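Local coordinates for S-M checkpoint control protein RAD4 (Schizosaccharomyces pombe, PDB 4BU0) that acts in DNA replication and the DNA damage checkpoint, its first two BRCT domains, the part described here, binding phosphorylated sites of the checkpoint mediator Crb2, at residues K5-C14 against A29-F40; P100-C108 against W167-V177. All blocks are in the same frame, centred on the assembly; numbering follows the deposited sequence.

Contact 1: K5-C14 against A29-F40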
loop_
_atom_site.group_PDB
_atom_site.type_symbol
_atom_site.label_atom_id
_atom_site.label_comp_id
_atom_site.label_asym_id
_atom_site.label_seq_id
_atom_site.Cartn_x
_atom_site.Cartn_y
_atom_site.Cartn_z
ATOM N N LYS A 5 -25.194 -15.457 -3.313
ATOM C CA LYS A 5 -24.425 -14.979 -2.165
ATOM C C LYS A 5 -22.998 -15.578 -2.163
ATOM O O LYS A 5 -22.576 -16.156 -1.142
ATOM C CB LYS A 5 -25.154 -15.222 -0.827
ATOM C CG LYS A 5 -26.638 -14.820 -0.808
ATOM C CD LYS A 5 -26.896 -13.331 -1.034
ATOM C CE LYS A 5 -27.758 -13.098 -2.250
ATOM N NZ LYS A 5 -26.944 -12.908 -3.480
ATOM N N PRO A 6 -22.181 -15.356 -3.229
ATOM C CA PRO A 6 -20.801 -15.879 -3.212
ATOM C C PRO A 6 -19.959 -15.320 -2.078
ATOM O O PRO A 6 -19.002 -15.984 -1.674
ATOM C CB PRO A 6 -20.196 -15.405 -4.539
ATOM C CG PRO A 6 -21.327 -15.002 -5.380
ATOM C CD PRO A 6 -22.472 -14.646 -4.496
ATOM N N LEU A 7 -20.270 -14.066 -1.605
ATOM C CA LEU A 7 -19.463 -13.457 -0.543
ATOM C C LEU A 7 -20.090 -13.589 0.838
ATOM O O LEU A 7 -19.699 -12.860 1.743
ATOM C CB LEU A 7 -19.136 -11.982 -0.843
ATOM C CG LEU A 7 -18.273 -11.737 -2.090
ATOM C CD1 LEU A 7 -17.844 -10.271 -2.132
ATOM C CD2 LEU A 7 -17.002 -12.632 -2.106
ATOM N N LYS A 8 -21.010 -14.558 1.040
ATOM C CA LYS A 8 -21.517 -14.810 2.392
ATOM C C LYS A 8 -20.332 -15.112 3.340
ATOM O O LYS A 8 -19.418 -15.847 2.953
ATOM C CB LYS A 8 -22.486 -16.002 2.369
ATOM C CG LYS A 8 -23.078 -16.308 3.754
ATOM C CD LYS A 8 -24.223 -17.318 3.663
ATOM C CE LYS A 8 -24.889 -17.498 5.010
ATOM N NZ LYS A 8 -25.977 -18.516 4.968
ATOM N N GLY A 9 -20.318 -14.450 4.490
ATOM C CA GLY A 9 -19.240 -14.640 5.448
ATOM C C GLY A 9 -18.106 -13.644 5.304
ATOM O O GLY A 9 -17.271 -13.521 6.215
ATOM N N PHE A 10 -18.040 -12.932 4.153
ATOM C CA PHE A 10 -17.020 -11.890 4.002
ATOM C C PHE A 10 -17.469 -10.631 4.707
ATOM O O PHE A 10 -18.666 -10.324 4.717
ATOM C CB PHE A 10 -16.782 -11.562 2.515
ATOM C CG PHE A 10 -15.967 -12.541 1.729
ATOM C CD1 PHE A 10 -16.411 -13.848 1.535
ATOM C CD2 PHE A 10 -14.802 -12.134 1.086
ATOM C CE1 PHE A 10 -15.656 -14.750 0.780
ATOM C CE2 PHE A 10 -14.055 -13.033 0.309
ATOM C CZ PHE A 10 -14.477 -14.336 0.175
ATOM N N VAL A 11 -16.511 -9.868 5.277
ATOM C CA VAL A 11 -16.799 -8.621 5.983
ATOM C C VAL A 11 -15.814 -7.626 5.407
ATOM O O VAL A 11 -14.609 -7.732 5.653
ATOM C CB VAL A 11 -16.731 -8.751 7.522
ATOM C CG1 VAL A 11 -17.087 -7.422 8.181
ATOM C CG2 VAL A 11 -17.668 -9.861 8.016
ATOM N N ILE A 12 -16.334 -6.709 4.589
ATOM C CA ILE A 12 -15.475 -5.781 3.855
ATOM C C ILE A 12 -15.487 -4.390 4.452
ATOM O O ILE A 12 -16.506 -3.900 4.905
ATOM C CB ILE A 12 -15.963 -5.798 2.388
ATOM C CG1 ILE A 12 -15.634 -7.187 1.759
ATOM C CG2 ILE A 12 -15.403 -4.611 1.549
ATOM C CD1 ILE A 12 -16.406 -7.524 0.519
ATOM N N CYS A 13 -14.301 -3.742 4.438
ATOM C CA CYS A 13 -14.102 -2.390 4.949
ATOM C C CYS A 13 -13.228 -1.663 3.932
ATOM O O CYS A 13 -12.426 -2.339 3.280
ATOM C CB CYS A 13 -13.422 -2.485 6.313
ATOM S SG CYS A 13 -13.200 -0.909 7.172
ATOM N N CYS A 14 -13.386 -0.328 3.777
ATOM C CA CYS A 14 -12.548 0.473 2.872
ATOM C C CYS A 14 -11.683 1.421 3.662
ATOM O O CYS A 14 -12.083 1.900 4.743
ATOM C CB CYS A 14 -13.389 1.275 1.877
ATOM S SG CYS A 14 -14.317 0.270 0.700
ATOM N N ALA A 29 -20.812 -5.257 -3.068
ATOM C CA ALA A 29 -20.419 -6.298 -2.093
ATOM C C ALA A 29 -21.650 -6.812 -1.337
ATOM O O ALA A 29 -21.764 -8.017 -1.100
ATOM C CB ALA A 29 -19.403 -5.746 -1.117
ATOM N N THR A 30 -22.594 -5.900 -1.015
ATOM C CA THR A 30 -23.814 -6.290 -0.290
ATOM C C THR A 30 -24.661 -7.197 -1.175
ATOM O O THR A 30 -25.178 -8.211 -0.686
ATOM C CB THR A 30 -24.563 -5.048 0.149
ATOM O OG1 THR A 30 -23.711 -4.331 1.058
ATOM C CG2 THR A 30 -25.904 -5.391 0.838
ATOM N N LYS A 31 -24.788 -6.860 -2.491
ATOM C CA LYS A 31 -25.579 -7.719 -3.371
ATOM C C LYS A 31 -24.916 -9.107 -3.479
ATOM O O LYS A 31 -25.616 -10.123 -3.594
ATOM C CB LYS A 31 -25.762 -7.063 -4.754
ATOM C CG LYS A 31 -26.688 -7.853 -5.673
ATOM C CD LYS A 31 -27.114 -7.028 -6.874
ATOM C CE LYS A 31 -27.538 -7.940 -7.995
ATOM N NZ LYS A 31 -27.801 -7.190 -9.244
ATOM N N LEU A 32 -23.553 -9.143 -3.442
ATOM C CA LEU A 32 -22.823 -10.402 -3.501
ATOM C C LEU A 32 -22.955 -11.214 -2.215
ATOM O O LEU A 32 -22.485 -12.344 -2.197
ATOM C CB LEU A 32 -21.337 -10.113 -3.795
ATOM C CG LEU A 32 -20.986 -9.834 -5.277
ATOM C CD1 LEU A 32 -19.716 -9.009 -5.389
ATOM C CD2 LEU A 32 -20.809 -11.147 -6.051
ATOM N N GLY A 33 -23.522 -10.635 -1.163
ATOM C CA GLY A 33 -23.748 -11.369 0.083
ATOM C C GLY A 33 -22.826 -11.023 1.228
ATOM O O GLY A 33 -22.939 -11.628 2.302
ATOM N N ALA A 34 -21.912 -10.075 1.027
ATOM C CA ALA A 34 -20.962 -9.700 2.081
ATOM C C ALA A 34 -21.590 -8.735 3.062
ATOM O O ALA A 34 -22.602 -8.069 2.776
ATOM C CB ALA A 34 -19.738 -9.024 1.464
ATOM N N ALA A 35 -20.952 -8.604 4.220
ATOM C CA ALA A 35 -21.267 -7.529 5.132
ATOM C C ALA A 35 -20.327 -6.381 4.750
ATOM O O ALA A 35 -19.201 -6.625 4.293
ATOM C CB ALA A 35 -21.025 -7.964 6.590
ATOM N N TYR A 36 -20.761 -5.158 4.915
ATOM C CA TYR A 36 -19.951 -3.983 4.632
ATOM C C TYR A 36 -19.886 -3.162 5.888
ATOM O O TYR A 36 -20.939 -2.785 6.444
ATOM C CB TYR A 36 -20.532 -3.155 3.474
ATOM C CG TYR A 36 -19.707 -1.916 3.224
ATOM C CD1 TYR A 36 -18.504 -1.989 2.527
ATOM C CD2 TYR A 36 -20.077 -0.686 3.764
ATOM C CE1 TYR A 36 -17.705 -0.863 2.346
ATOM C CE2 TYR A 36 -19.280 0.446 3.597
ATOM C CZ TYR A 36 -18.087 0.346 2.898
ATOM O OH TYR A 36 -17.306 1.454 2.683
ATOM N N ARG A 37 -18.654 -2.867 6.350
ATOM C CA ARG A 37 -18.460 -2.111 7.581
ATOM C C ARG A 37 -17.708 -0.815 7.318
ATOM O O ARG A 37 -16.642 -0.833 6.675
ATOM C CB ARG A 37 -17.710 -2.959 8.617
ATOM C CG ARG A 37 -18.431 -4.207 9.080
ATOM C CD ARG A 37 -19.621 -3.887 9.998
ATOM N NE ARG A 37 -20.463 -5.062 10.204
ATOM C CZ ARG A 37 -21.521 -5.371 9.455
ATOM N NH1 ARG A 37 -21.894 -4.573 8.446
ATOM N NH2 ARG A 37 -22.202 -6.475 9.690
ATOM N N SER A 38 -18.268 0.320 7.807
ATOM C CA SER A 38 -17.643 1.634 7.649
ATOM C C SER A 38 -16.484 1.753 8.646
ATOM O O SER A 38 -15.445 2.327 8.306
ATOM C CB SER A 38 -18.676 2.735 7.848
ATOM O OG SER A 38 -19.426 2.447 9.013
ATOM N N ASP A 39 -16.652 1.215 9.862
ATOM C CA ASP A 39 -15.586 1.135 10.864
ATOM C C ASP A 39 -14.807 -0.141 10.606
ATOM O O ASP A 39 -15.360 -1.132 10.100
ATOM C CB ASP A 39 -16.150 1.094 12.310
ATOM C CG ASP A 39 -16.849 2.354 12.783
ATOM O OD1 ASP A 39 -16.460 3.459 12.341
ATOM O OD2 ASP A 39 -17.756 2.241 13.640
ATOM N N PHE A 40 -13.537 -0.162 11.001
ATOM C CA PHE A 40 -12.779 -1.377 10.911
ATOM C C PHE A 40 -13.125 -2.171 12.186
ATOM O O PHE A 40 -12.604 -1.868 13.263
ATOM C CB PHE A 40 -11.286 -1.019 10.789
ATOM C CG PHE A 40 -10.266 -2.124 10.619
ATOM C CD1 PHE A 40 -10.583 -3.448 10.908
ATOM C CD2 PHE A 40 -8.961 -1.833 10.222
ATOM C CE1 PHE A 40 -9.626 -4.464 10.782
ATOM C CE2 PHE A 40 -8.003 -2.844 10.113
ATOM C CZ PHE A 40 -8.345 -4.157 10.356
HETATM O O HOH W 1 -28.282 -10.243 -3.644
HETATM O O HOH W 2 -22.577 -12.192 4.862
HETATM O O HOH W 3 -15.504 1.183 4.875
#
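Strands 11-15 and 35-36 pair in parallel at the edge of the sheet of the first BRCT domain; Val11 lies beside Ala35 and Ile12 beside Tyr36. Three backbone bonds join them: Ala35 N to Phe10 O, Ile12 N to Ala35 O at 2.9 Å and 178°, and Arg37 N to Ile12 O. Val11 turns to the face of Ala35, and its CG1 lies 3.6 Å from Arg37 CG. On the other face Ile12 sends CD1 to Ala29 CB and Ala34 CB, 3.8 Å from each. With chi1 at 178°, the Tyr36 ring extends opposite its own backbone N and along the sheet to Cys14. Cys14 SG meets the ring edge in its plane, 3.9 Å from Tyr36 CE1. A water joins Tyr36 OH to Cys14 N and Arg37 O. Without the ring, as with an alanine here, Cys14 SG is likely to lose its aromatic neighbour and the water one of its partners. At the other end, Gly33 closes helix 19-31 in a Schellman motif. Leu32 O accepts from Leu7 N at 2.9 Å, and Leu7 CG packs on Leu32 CB. Lys5 NZ bonds to Lys31 O at 3.1 Å, nearly in line with the C=O, and a water bridges the same two atoms. Strand, helix and neighbouring parallel strand form the beta-alpha-beta unit that begins the BRCT fold.

Contact 2: P100-C108 against W167-V177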
loop_
_atom_site.group_PDB
_atom_site.type_symbol
_atom_site.label_atom_id
_atom_site.label_comp_id
_atom_site.label_asym_id
_atom_site.label_seq_id
_atom_site.Cartn_x
_atom_site.Cartn_y
_atom_site.Cartn_z
ATOM N N PRO A 100 -1.112 -4.174 -4.637
ATOM C CA PRO A 100 0.358 -4.265 -4.733
ATOM C C PRO A 100 0.973 -3.776 -3.431
ATOM O O PRO A 100 0.500 -2.788 -2.871
ATOM C CB PRO A 100 0.689 -3.331 -5.899
ATOM C CG PRO A 100 -0.569 -3.389 -6.770
ATOM C CD PRO A 100 -1.676 -3.348 -5.730
ATOM N N THR A 101 2.014 -4.455 -2.944
ATOM C CA THR A 101 2.565 -4.133 -1.633
ATOM C C THR A 101 2.936 -2.681 -1.498
ATOM O O THR A 101 2.636 -2.059 -0.464
ATOM C CB THR A 101 3.788 -5.013 -1.358
ATOM O OG1 THR A 101 3.330 -6.372 -1.335
ATOM C CG2 THR A 101 4.456 -4.684 -0.018
ATOM N N LEU A 102 3.592 -2.120 -2.545
ATOM C CA LEU A 102 4.083 -0.745 -2.497
ATOM C C LEU A 102 3.182 0.262 -3.226
ATOM O O LEU A 102 3.630 1.334 -3.650
ATOM C CB LEU A 102 5.524 -0.704 -3.049
ATOM C CG LEU A 102 6.491 -1.624 -2.292
ATOM C CD1 LEU A 102 7.887 -1.538 -2.902
ATOM C CD2 LEU A 102 6.575 -1.270 -0.779
ATOM N N PHE A 103 1.865 -0.041 -3.288
ATOM C CA PHE A 103 0.898 0.864 -3.877
ATOM C C PHE A 103 1.011 2.226 -3.186
ATOM O O PHE A 103 1.027 2.305 -1.941
ATOM C CB PHE A 103 -0.518 0.266 -3.713
ATOM C CG PHE A 103 -1.593 1.048 -4.407
ATOM C CD1 PHE A 103 -1.696 1.040 -5.794
ATOM C CD2 PHE A 103 -2.491 1.813 -3.682
ATOM C CE1 PHE A 103 -2.701 1.775 -6.441
ATOM C CE2 PHE A 103 -3.496 2.537 -4.324
ATOM C CZ PHE A 103 -3.593 2.510 -5.698
ATOM N N LYS A 104 1.120 3.277 -4.006
ATOM C CA LYS A 104 1.215 4.681 -3.587
ATOM C C LYS A 104 2.560 5.035 -2.944
ATOM O O LYS A 104 2.737 6.199 -2.543
ATOM C CB LYS A 104 0.074 5.134 -2.660
ATOM C CG LYS A 104 -1.281 5.218 -3.376
ATOM C CD LYS A 104 -1.425 6.437 -4.255
ATOM C CE LYS A 104 -2.878 6.747 -4.538
ATOM N NZ LYS A 104 -3.430 5.892 -5.621
ATOM N N CYS A 105 3.507 4.089 -2.882
ATOM C CA CYS A 105 4.843 4.452 -2.390
ATOM C C CYS A 105 5.598 5.119 -3.518
ATOM O O CYS A 105 5.496 4.694 -4.671
ATOM C CB CYS A 105 5.620 3.241 -1.885
ATOM S SG CYS A 105 4.943 2.510 -0.384
ATOM N N ARG A 106 6.424 6.111 -3.159
ATOM C CA ARG A 106 7.304 6.833 -4.089
ATOM C C ARG A 106 8.636 6.774 -3.400
ATOM O O ARG A 106 8.816 7.419 -2.364
ATOM C CB ARG A 106 6.815 8.265 -4.321
ATOM C CG ARG A 106 5.427 8.287 -4.961
ATOM C CD ARG A 106 4.949 9.711 -5.270
ATOM N NE ARG A 106 5.615 10.237 -6.461
ATOM C CZ ARG A 106 5.227 10.001 -7.712
ATOM N NH1 ARG A 106 4.152 9.254 -7.955
ATOM N NH2 ARG A 106 5.913 10.501 -8.731
ATOM N N VAL A 107 9.486 5.867 -3.860
ATOM C CA VAL A 107 10.712 5.519 -3.171
ATOM C C VAL A 107 11.936 6.093 -3.866
ATOM O O VAL A 107 12.116 5.906 -5.077
ATOM C CB VAL A 107 10.841 3.976 -3.066
ATOM C CG1 VAL A 107 12.087 3.587 -2.274
ATOM C CG2 VAL A 107 9.594 3.354 -2.420
ATOM N N CYS A 108 12.794 6.727 -3.067
ATOM C CA CYS A 108 14.057 7.316 -3.514
ATOM C C CYS A 108 15.152 6.621 -2.735
ATOM O O CYS A 108 14.888 6.109 -1.637
ATOM C CB CYS A 108 14.009 8.819 -3.222
ATOM S SG CYS A 108 15.403 9.771 -3.873
ATOM N N TRP A 167 13.405 -2.104 5.644
ATOM C CA TRP A 167 11.996 -1.722 5.519
ATOM C C TRP A 167 11.379 -2.337 4.269
ATOM O O TRP A 167 10.249 -2.827 4.286
ATOM C CB TRP A 167 11.865 -0.188 5.453
ATOM C CG TRP A 167 10.508 0.250 4.969
ATOM C CD1 TRP A 167 9.358 0.332 5.708
ATOM C CD2 TRP A 167 10.154 0.636 3.630
ATOM N NE1 TRP A 167 8.301 0.698 4.901
ATOM C CE2 TRP A 167 8.762 0.881 3.616
ATOM C CE3 TRP A 167 10.891 0.790 2.437
ATOM C CZ2 TRP A 167 8.082 1.249 2.447
ATOM C CZ3 TRP A 167 10.223 1.165 1.281
ATOM C CH2 TRP A 167 8.836 1.391 1.293
ATOM N N LEU A 168 12.123 -2.244 3.158
ATOM C CA LEU A 168 11.631 -2.777 1.911
ATOM C C LEU A 168 11.502 -4.290 1.951
ATOM O O LEU A 168 10.469 -4.828 1.535
ATOM C CB LEU A 168 12.598 -2.349 0.785
ATOM C CG LEU A 168 12.243 -2.880 -0.622
ATOM C CD1 LEU A 168 10.901 -2.330 -1.105
ATOM C CD2 LEU A 168 13.345 -2.491 -1.623
ATOM N N TRP A 169 12.520 -4.959 2.454
ATOM C CA TRP A 169 12.464 -6.398 2.469
ATOM C C TRP A 169 11.362 -6.921 3.365
ATOM O O TRP A 169 10.677 -7.799 2.981
ATOM C CB TRP A 169 13.818 -7.002 2.828
ATOM C CG TRP A 169 14.998 -6.517 2.014
ATOM C CD1 TRP A 169 16.209 -6.228 2.501
ATOM C CD2 TRP A 169 15.070 -6.299 0.602
ATOM N NE1 TRP A 169 17.035 -5.817 1.498
ATOM C CE2 TRP A 169 16.344 -5.854 0.330
ATOM C CE3 TRP A 169 14.180 -6.423 -0.445
ATOM C CZ2 TRP A 169 16.741 -5.532 -0.944
ATOM C CZ3 TRP A 169 14.604 -6.101 -1.690
ATOM C CH2 TRP A 169 15.849 -5.654 -1.908
ATOM N N GLN A 170 11.240 -6.340 4.548
ATOM C CA GLN A 170 10.185 -6.832 5.435
ATOM C C GLN A 170 8.786 -6.456 4.924
ATOM O O GLN A 170 7.848 -7.217 5.163
ATOM C CB GLN A 170 10.404 -6.341 6.871
ATOM C CG GLN A 170 11.592 -7.071 7.501
ATOM C CD GLN A 170 11.614 -6.928 9.018
ATOM O OE1 GLN A 170 10.576 -6.737 9.673
ATOM N NE2 GLN A 170 12.817 -7.009 9.588
ATOM N N SER A 171 8.624 -5.278 4.262
ATOM C CA SER A 171 7.312 -4.895 3.724
ATOM C C SER A 171 6.923 -5.862 2.627
ATOM O O SER A 171 5.785 -6.336 2.598
ATOM C CB SER A 171 7.354 -3.465 3.173
ATOM O OG SER A 171 7.488 -2.517 4.223
ATOM N N ILE A 172 7.890 -6.210 1.759
ATOM C CA ILE A 172 7.579 -7.181 0.681
ATOM C C ILE A 172 7.154 -8.526 1.276
ATOM O O ILE A 172 6.144 -9.091 0.822
ATOM C CB ILE A 172 8.757 -7.325 -0.282
ATOM C CG1 ILE A 172 8.837 -6.077 -1.169
ATOM C CG2 ILE A 172 8.634 -8.631 -1.161
ATOM C CD1 ILE A 172 10.164 -5.969 -1.942
ATOM N N GLN A 173 7.882 -9.031 2.283
ATOM C CA GLN A 173 7.488 -10.356 2.759
ATOM C C GLN A 173 6.166 -10.323 3.563
ATOM O O GLN A 173 5.469 -11.360 3.563
ATOM C CB GLN A 173 8.619 -11.036 3.531
ATOM C CG GLN A 173 8.934 -10.371 4.835
ATOM C CD GLN A 173 10.164 -10.869 5.530
ATOM O OE1 GLN A 173 10.954 -11.594 4.926
ATOM N NE2 GLN A 173 10.319 -10.566 6.811
ATOM N N ARG A 174 5.810 -9.174 4.167
ATOM C CA ARG A 174 4.583 -8.990 4.934
ATOM C C ARG A 174 3.403 -8.580 4.006
ATOM O O ARG A 174 2.254 -8.484 4.474
ATOM C CB ARG A 174 4.849 -7.934 6.029
ATOM C CG ARG A 174 3.691 -7.596 6.977
ATOM C CD ARG A 174 3.073 -8.813 7.644
ATOM N NE ARG A 174 2.037 -8.442 8.605
ATOM C CZ ARG A 174 0.807 -8.069 8.280
ATOM N NH1 ARG A 174 0.446 -7.987 7.004
ATOM N NH2 ARG A 174 -0.070 -7.763 9.226
ATOM N N ASN A 175 3.680 -8.338 2.694
ATOM C CA ASN A 175 2.679 -7.919 1.706
ATOM C C ASN A 175 1.961 -6.653 2.172
ATOM O O ASN A 175 0.740 -6.486 1.973
ATOM C CB ASN A 175 1.663 -9.049 1.415
ATOM C CG ASN A 175 2.295 -10.289 0.845
ATOM O OD1 ASN A 175 2.194 -11.378 1.413
ATOM N ND2 ASN A 175 2.960 -10.152 -0.296
ATOM N N ALA A 176 2.695 -5.749 2.841
ATOM C CA ALA A 176 2.125 -4.504 3.341
ATOM C C ALA A 176 3.245 -3.554 3.640
ATOM O O ALA A 176 4.328 -3.994 4.071
ATOM C CB ALA A 176 1.308 -4.743 4.609
ATOM N N VAL A 177 2.983 -2.256 3.461
ATOM C CA VAL A 177 3.919 -1.214 3.858
ATOM C C VAL A 177 3.998 -1.205 5.357
ATOM O O VAL A 177 2.961 -1.073 6.034
ATOM C CB VAL A 177 3.450 0.163 3.347
ATOM C CG1 VAL A 177 4.306 1.309 3.928
ATOM C CG2 VAL A 177 3.465 0.188 1.820
HETATM O O HOH W 4 4.908 -8.427 -1.512
#
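Thr101 sits against the C-terminal end of helix 166-174, and its two branches do different work. From CB, with chi1 at -63°, OG1 lies beside the backbone N and the methyl CG2 is the branch turned to the helix end. CG2 lies 3.4 Å from Ser171 O and 3.5 Å from Ala176 N, two atoms that are themselves hydrogen-bonded in the Schellman motif closed by Asn175. The other branch, OG1, runs beside Asn175, 3.5 Å from its CA. It shares a hydrogen bond of 2.6 Å with a water. That water donates to Ile172 O and accepts a weak bond from Asn175 ND2, so Thr101 is tied to the last turn through solvent.

Leu102 comes next and forks. Its CD1 meets Leu168 CD1 at 3.6 Å, the two side chains crossing at about a right angle. Its CD2 approaches Trp167 CH2, the outer corner of the indole. Cys105 SG and Val107 CG2 come to the edge of the same ring, near its plane. Cys105 SG also touches Val177 CG2 at 3.5 Å, and that methyl lies 3.3 Å from Thr101 O.

The indole is held from several sides. Ser171 OG lies over one face of the Trp167 ring, 3.4 Å from its plane and nearer the rim than the centre. Trp167 NE1 bonds to Leu178 O, and His141 stacks on the ring. The serine hydroxyl is itself fixed by a hydrogen bond from Ser171 OG to the backbone Trp167 O.

Between 100-108 and 167-177 the direct contacts are van der Waals ones. Methyls, a thiol and an indole edge fill the buried interior of the second BRCT domain, while the polar link between the segments is carried by water at the helix end.

In the fold
Contact 1 belongs to the first BRCT domain and contact 2 to the second. They follow one another along the chain without touching: their centres are 26 Å apart and their nearest atoms about 9 Å. The two domains have matching four-stranded parallel sheets, but the contacts sample different parts of them. Contact 1 pairs an edge strand with its neighbour, whereas contact 2 sets a helix against the approach to a strand. Residues 38-40 of contact 1 touch the bound Crb2 phosphopeptide, and Phe40 pairs with it in an antiparallel ladder. Contact 2 lies nearer the domain junction, where Arg174, Ala176 and Val177 meet helix 55-63 of the first domain.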